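PDB 1Q1L: chorismate synthase from Aquifex aeolicus, which probably catalyses, with reduced FMN as cofactor, the elimination of phosphate from 5-enolpyruvylshikimate-3-phosphate to give chorismate, the branch-point precursor of the aromatic amino acids. Local coordinates for residues M261-Q264 with A265-G268; I271-G274 with F275-R279; A365-A368 with I369-D373. One frame throughout, in Å; residues are numbered along the deposited sequence.

Contact 1 of 3, residues M261-Q264 with A265-G268; sequences MSIQ and AIKG
A type II beta turn from Ile263 to Ile266 carries the chain out of helix 252-261 into strand 266-271. The evidence is the closing bond from Ile266 N to Ile263 O, 3.1 Å long with an N-H...O angle of 159°, the donor standing tilted from the carbonyl plane. Ala265 takes the third place of the turn with a positive phi of 75°, a position more often given to glycine.

Outside the closing bond the side chains of Ile263 and Ile266 run alongside each other in a common direction. In each, CG1 stands beside its own backbone N, and the Ile266 branch lies against the Ile263 stem: CG1 of Ile266 is 3.5 Å from CB of Ile263, a tight fit.

The other branch of Ile266, CG2, is met by selenomethionine Met261, whose CG is anti to the backbone N (chi1 -165°) and whose chain then bends twice, which lays SE along the start of the strand. Met261 SE is 3.5 Å from Ile266 O, 3.7 Å from Gly268 N and 4.1 Å from Ile266 CG2. Beyond it, Lys267 and Gly268 pair together opposite the single residue Ala322 of strand 317-323, a classic beta bulge, while Lys267 NZ bonds to Leu304 O and Thr307 O of the second subunit.

Gln264 and Ala265, the two central residues, are predicted to bind FMN, consistent with a helix-to-strand turn that forms part of a flavin site.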
loop_
_atom_site.group_PDB
_atom_site.type_symbol
_atom_site.label_atom_id
_atom_site.label_comp_id
_atom_site.label_asym_id
_atom_site.label_seq_id
_atom_site.Cartn_x
_atom_site.Cartn_y
_atom_site.Cartn_z
HETATM N N MSE A 261 -10.684 -12.764 10.725
HETATM C CA MSE A 261 -10.561 -13.992 9.950
HETATM C C MSE A 261 -9.105 -14.376 9.716
HETATM O O MSE A 261 -8.803 -15.542 9.436
HETATM C CB MSE A 261 -11.260 -13.839 8.599
HETATM C CG MSE A 261 -11.495 -15.145 7.878
HETATM SE SE MSE A 261 -12.974 -16.154 8.660
HETATM C CE MSE A 261 -14.422 -15.271 7.727
ATOM N N SER A 262 -8.202 -13.406 9.834
ATOM C CA SER A 262 -6.787 -13.686 9.622
ATOM C C SER A 262 -6.195 -14.465 10.797
ATOM O O SER A 262 -5.120 -15.043 10.685
ATOM C CB SER A 262 -5.994 -12.385 9.411
ATOM O OG SER A 262 -5.850 -11.649 10.615
ATOM N N ILE A 263 -6.894 -14.475 11.926
ATOM C CA ILE A 263 -6.409 -15.204 13.100
ATOM C C ILE A 263 -6.494 -16.709 12.816
ATOM O O ILE A 263 -7.471 -17.193 12.246
ATOM C CB ILE A 263 -7.247 -14.861 14.359
ATOM C CG1 ILE A 263 -7.157 -13.361 14.644
ATOM C CG2 ILE A 263 -6.743 -15.650 15.569
ATOM C CD1 ILE A 263 -8.123 -12.874 15.726
ATOM N N GLN A 264 -5.459 -17.446 13.199
ATOM C CA GLN A 264 -5.437 -18.883 12.966
ATOM C C GLN A 264 -6.679 -19.570 13.525
ATOM O O GLN A 264 -7.140 -19.232 14.611
ATOM C CB GLN A 264 -4.191 -19.502 13.603
ATOM C CG GLN A 264 -4.217 -21.025 13.630
ATOM C CD GLN A 264 -2.988 -21.622 14.291
ATOM O OE1 GLN A 264 -2.894 -22.835 14.472
ATOM N NE2 GLN A 264 -2.035 -20.766 14.654
ATOM N N ALA A 265 -7.207 -20.527 12.764
ATOM C CA ALA A 265 -8.385 -21.305 13.149
ATOM C C ALA A 265 -9.728 -20.587 13.049
ATOM O O ALA A 265 -10.775 -21.216 13.233
ATOM C CB ALA A 265 -8.209 -21.865 14.567
ATOM N N ILE A 266 -9.718 -19.289 12.771
ATOM C CA ILE A 266 -10.972 -18.546 12.662
ATOM C C ILE A 266 -11.638 -18.811 11.317
ATOM O O ILE A 266 -11.052 -18.569 10.262
ATOM C CB ILE A 266 -10.755 -17.028 12.817
ATOM C CG1 ILE A 266 -10.149 -16.721 14.190
ATOM C CG2 ILE A 266 -12.081 -16.288 12.655
ATOM C CD1 ILE A 266 -10.940 -17.285 15.360
ATOM N N LYS A 267 -12.873 -19.301 11.355
ATOM C CA LYS A 267 -13.594 -19.612 10.124
ATOM C C LYS A 267 -14.861 -18.794 9.915
ATOM O O LYS A 267 -15.510 -18.901 8.874
ATOM C CB LYS A 267 -13.925 -21.106 10.093
ATOM C CG LYS A 267 -12.720 -21.992 9.781
ATOM C CD LYS A 267 -12.320 -21.798 8.332
ATOM C CE LYS A 267 -11.146 -22.650 7.931
ATOM N NZ LYS A 267 -10.775 -22.345 6.527
ATOM N N GLY A 268 -15.222 -17.981 10.899
ATOM C CA GLY A 268 -16.422 -17.181 10.749
ATOM C C GLY A 268 -16.367 -15.884 11.517
ATOM O O GLY A 268 -15.738 -15.798 12.572
#

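Contact 2 of 3, residues I271-G274 with F275-R279; sequences IGLG and FEAAR
The backbone winds into a short helical turn in which Gly274 O faces both Ala277 N, at 2.9 Å, and Ala278 N, at 3.4 Å, two weak hydrogen bonds with N-H...O angles of 126° and 132°. Before it comes a type II' beta turn from Ile271 to Gly274, so the motif is one tight turn running straight into another at the end of strand 266-271. Phi and psi of 275-278 are helical, but the bond pattern is not that of a regular helix; Ala278 N also bonds to Phe275 O. Gly274 marks the join with a positive phi; a CB there would clash with Phe275 N.

A water bridges the join, donating to Leu273 O at 2.8 Å and accepting from Glu276 N at 3.3 Å, which ties a carbonyl of the beta turn to an N-H of the helical turn.

Leu273 CB meets Ala277 CB at 3.7 Å, and its CD2 touches Ala277 CA; CG of the same leucine is 4.0 Å from Glu276 CB. Glu276 CG lies anti to the backbone N (chi1 -173°), which carries the carboxylate away and leaves CB to meet Leu273. A glycine in place of Leu273 would probably open a gap beside the Ala277 methyl and leave the Glu276 stem without its apolar neighbour.

Phe275 packs on Ala322, and Ala278 on Met323, of the second subunit, which places this turn at the interface. At the far end the Arg279 guanidinium folds back, with Phe275 O lying 3.5 Å above its plane, over the centre of the group.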
loop_
_atom_site.group_PDB
_atom_site.type_symbol
_atom_site.label_atom_id
_atom_site.label_comp_id
_atom_site.label_asym_id
_atom_site.label_seq_id
_atom_site.Cartn_x
_atom_site.Cartn_y
_atom_site.Cartn_z
ATOM N N ILE A 271 -20.672 -9.187 12.328
ATOM C CA ILE A 271 -20.659 -7.868 12.942
ATOM C C ILE A 271 -22.069 -7.743 13.522
ATOM O O ILE A 271 -23.053 -7.732 12.784
ATOM C CB ILE A 271 -20.436 -6.738 11.915
ATOM C CG1 ILE A 271 -19.083 -6.916 11.209
ATOM C CG2 ILE A 271 -20.495 -5.383 12.623
ATOM C CD1 ILE A 271 -17.874 -6.806 12.119
ATOM N N GLY A 272 -22.171 -7.669 14.839
ATOM C CA GLY A 272 -23.481 -7.565 15.449
ATOM C C GLY A 272 -24.216 -8.892 15.382
ATOM O O GLY A 272 -23.622 -9.948 15.595
ATOM N N LEU A 273 -25.507 -8.834 15.070
ATOM C CA LEU A 273 -26.359 -10.021 14.992
ATOM C C LEU A 273 -25.870 -11.035 13.955
ATOM O O LEU A 273 -25.961 -12.242 14.173
ATOM C CB LEU A 273 -27.797 -9.591 14.677
ATOM C CG LEU A 273 -28.942 -10.322 15.383
ATOM C CD1 LEU A 273 -28.739 -10.292 16.895
ATOM C CD2 LEU A 273 -30.261 -9.655 15.004
ATOM N N GLY A 274 -25.364 -10.545 12.827
ATOM C CA GLY A 274 -24.838 -11.426 11.792
ATOM C C GLY A 274 -25.814 -12.305 11.021
ATOM O O GLY A 274 -26.797 -11.820 10.463
ATOM N N PHE A 275 -25.521 -13.602 10.966
ATOM C CA PHE A 275 -26.365 -14.564 10.263
ATOM C C PHE A 275 -27.791 -14.591 10.810
ATOM O O PHE A 275 -28.740 -14.828 10.067
ATOM C CB PHE A 275 -25.737 -15.963 10.325
ATOM C CG PHE A 275 -24.639 -16.173 9.317
ATOM C CD1 PHE A 275 -24.934 -16.619 8.030
ATOM C CD2 PHE A 275 -23.316 -15.868 9.634
ATOM C CE1 PHE A 275 -23.925 -16.756 7.071
ATOM C CE2 PHE A 275 -22.296 -16.001 8.683
ATOM C CZ PHE A 275 -22.601 -16.445 7.401
ATOM N N GLU A 276 -27.947 -14.335 12.103
ATOM C CA GLU A 276 -29.277 -14.321 12.698
ATOM C C GLU A 276 -30.067 -13.156 12.116
ATOM O O GLU A 276 -31.279 -13.251 11.933
ATOM C CB GLU A 276 -29.187 -14.173 14.215
ATOM C CG GLU A 276 -30.530 -14.325 14.912
ATOM C CD GLU A 276 -31.210 -15.641 14.559
ATOM O OE1 GLU A 276 -30.664 -16.710 14.908
ATOM O OE2 GLU A 276 -32.284 -15.609 13.924
ATOM N N ALA A 277 -29.368 -12.061 11.819
ATOM C CA ALA A 277 -29.994 -10.867 11.256
ATOM C C ALA A 277 -30.543 -11.122 9.861
ATOM O O ALA A 277 -31.470 -10.445 9.419
ATOM C CB ALA A 277 -28.987 -9.717 11.203
ATOM N N ALA A 278 -29.955 -12.087 9.164
ATOM C CA ALA A 278 -30.385 -12.422 7.812
ATOM C C ALA A 278 -31.652 -13.269 7.817
ATOM O O ALA A 278 -32.253 -13.491 6.769
ATOM C CB ALA A 278 -29.269 -13.163 7.078
ATOM N N ARG A 279 -32.053 -13.738 8.996
ATOM C CA ARG A 279 -33.250 -14.564 9.132
ATOM C C ARG A 279 -34.411 -13.773 9.729
ATOM O O ARG A 279 -35.529 -14.280 9.821
ATOM C CB ARG A 279 -32.968 -15.764 10.036
ATOM C CG ARG A 279 -31.657 -16.455 9.747
ATOM C CD ARG A 279 -31.418 -17.629 10.682
ATOM N NE ARG A 279 -30.010 -18.020 10.700
ATOM C CZ ARG A 279 -29.290 -18.297 9.615
ATOM N NH1 ARG A 279 -29.839 -18.228 8.409
ATOM N NH2 ARG A 279 -28.013 -18.638 9.733
HETATM O O HOH W 1 -25.784 -15.021 14.443
#

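Contact 3 of 3, residues A365-A368 with I369-D373; sequences AMLA and IVLAD
Four successive backbone bonds of the i to i+4 kind join 365-368 to 369-373 within helix 356-379. Ile369 N to Ala365 O and Val370 N to Met366 O are both 3.1 Å, Leu371 N to Leu367 O is 3.0 Å, and Ala372 N to Ala368 O is 2.9 Å. Their N-H...O angles run from 147°, for the more bent bond of Ile369 to Ala365, up to 165°, and the unbroken series is what identifies this as regular alpha helix.

The apolar contacts fall on different sides of the cylinder. Leu367 and Leu371, one turn apart, meet crosswise through CD1 of the first and CG of the second, 3.8 Å apart. Selenomethionine Met366 touches Ile369 more loosely, Met366 SE lying 4.3 Å from Ile369 CD1.

A third group sets side-chain carbons against the carbonyl oxygens of the preceding turn. Leu371 CG stands beside its own backbone N (chi1 -64°), which brings it back to 3.1 Å from Leu367 O. Ile369 uses its CG1 in the same manner, 3.2 Å from Ala365 O. The Ala372 methyl comes close to Ala368 O, so each of these oxygens has apolar carbon next to its hydrogen bond.

Around this fully buried segment, Leu367 and Leu371 face Ala235 on strand 229-236, whereas Val370 leans on Ala259 of helix 252-261. Ile369 packs on Val148 and Ala372 on Phe155 of helix 142-157, so the helix packs on a strand of the five-stranded sheet and on two other helices, consistent with the helical layer of a beta-alpha-beta sandwich.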
loop_
_atom_site.group_PDB
_atom_site.type_symbol
_atom_site.label_atom_id
_atom_site.label_comp_id
_atom_site.label_asym_id
_atom_site.label_seq_id
_atom_site.Cartn_x
_atom_site.Cartn_y
_atom_site.Cartn_z
ATOM N N ALA A 365 -6.810 -7.824 20.401
ATOM C CA ALA A 365 -5.631 -7.195 19.812
ATOM C C ALA A 365 -5.897 -6.752 18.373
ATOM O O ALA A 365 -5.546 -5.641 17.986
ATOM C CB ALA A 365 -4.462 -8.168 19.853
HETATM N N MSE A 366 -6.513 -7.625 17.581
HETATM C CA MSE A 366 -6.806 -7.308 16.182
HETATM C C MSE A 366 -7.786 -6.143 16.054
HETATM O O MSE A 366 -7.615 -5.260 15.206
HETATM C CB MSE A 366 -7.350 -8.544 15.460
HETATM C CG MSE A 366 -6.350 -9.695 15.368
HETATM SE SE MSE A 366 -4.587 -9.138 14.734
HETATM C CE MSE A 366 -5.102 -8.473 12.998
ATOM N N LEU A 367 -8.810 -6.136 16.900
ATOM C CA LEU A 367 -9.789 -5.065 16.883
ATOM C C LEU A 367 -9.149 -3.736 17.287
ATOM O O LEU A 367 -9.485 -2.694 16.739
ATOM C CB LEU A 367 -10.952 -5.375 17.828
ATOM C CG LEU A 367 -12.012 -4.267 17.850
ATOM C CD1 LEU A 367 -12.565 -4.070 16.431
ATOM C CD2 LEU A 367 -13.145 -4.633 18.819
ATOM N N ALA A 368 -8.235 -3.774 18.254
ATOM C CA ALA A 368 -7.569 -2.559 18.705
ATOM C C ALA A 368 -6.685 -1.984 17.591
ATOM O O ALA A 368 -6.557 -0.769 17.448
ATOM C CB ALA A 368 -6.730 -2.850 19.954
ATOM N N ILE A 369 -6.081 -2.863 16.803
ATOM C CA ILE A 369 -5.222 -2.422 15.709
ATOM C C ILE A 369 -6.054 -1.742 14.623
ATOM O O ILE A 369 -5.701 -0.667 14.133
ATOM C CB ILE A 369 -4.451 -3.614 15.111
ATOM C CG1 ILE A 369 -3.450 -4.142 16.152
ATOM C CG2 ILE A 369 -3.692 -3.182 13.840
ATOM C CD1 ILE A 369 -2.696 -5.374 15.709
ATOM N N VAL A 370 -7.169 -2.365 14.263
ATOM C CA VAL A 370 -8.050 -1.818 13.240
ATOM C C VAL A 370 -8.614 -0.476 13.674
ATOM O O VAL A 370 -8.626 0.488 12.903
ATOM C CB VAL A 370 -9.223 -2.792 12.935
ATOM C CG1 VAL A 370 -10.196 -2.163 11.936
ATOM C CG2 VAL A 370 -8.677 -4.083 12.356
ATOM N N LEU A 371 -9.066 -0.402 14.923
ATOM C CA LEU A 371 -9.653 0.829 15.420
ATOM C C LEU A 371 -8.641 1.944 15.593
ATOM O O LEU A 371 -8.948 3.100 15.292
ATOM C CB LEU A 371 -10.398 0.575 16.730
ATOM C CG LEU A 371 -11.602 -0.371 16.581
ATOM C CD1 LEU A 371 -12.376 -0.431 17.891
ATOM C CD2 LEU A 371 -12.522 0.130 15.469
ATOM N N ALA A 372 -7.446 1.612 16.079
ATOM C CA ALA A 372 -6.406 2.620 16.262
ATOM C C ALA A 372 -6.049 3.165 14.886
ATOM O O ALA A 372 -5.878 4.372 14.702
ATOM C CB ALA A 372 -5.164 2.003 16.929
ATOM N N ASP A 373 -5.936 2.260 13.920
ATOM C CA ASP A 373 -5.621 2.634 12.548
ATOM C C ASP A 373 -6.698 3.574 11.988
ATOM O O ASP A 373 -6.394 4.640 11.437
ATOM C CB ASP A 373 -5.533 1.378 11.681
ATOM C CG ASP A 373 -5.157 1.689 10.245
ATOM O OD1 ASP A 373 -4.072 2.269 10.040
ATOM O OD2 ASP A 373 -5.941 1.356 9.328
#

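In the fold
All three contacts are buried, but they differ in place and surroundings. Contact 3 is the most central, its centre about 7 Å from that of the chain, against about 12 and 20 Å for the centres of contacts 1 and 2. Contacts 1 and 2 lie at the two ends of strand 266-271, and both reach the second subunit widely, whereas contact 3 does so through Met366 alone. Contact 1 meets contact 3 directly, with Ile263 CD1 3.7 Å from Met366 CG; contacts 2 and 3 do not touch. The chemistry differs: regular i to i+4 bonds in the central helix, one closing bond in the turn at the predicted flavin site, weak bonds and a water bridge in contact 2.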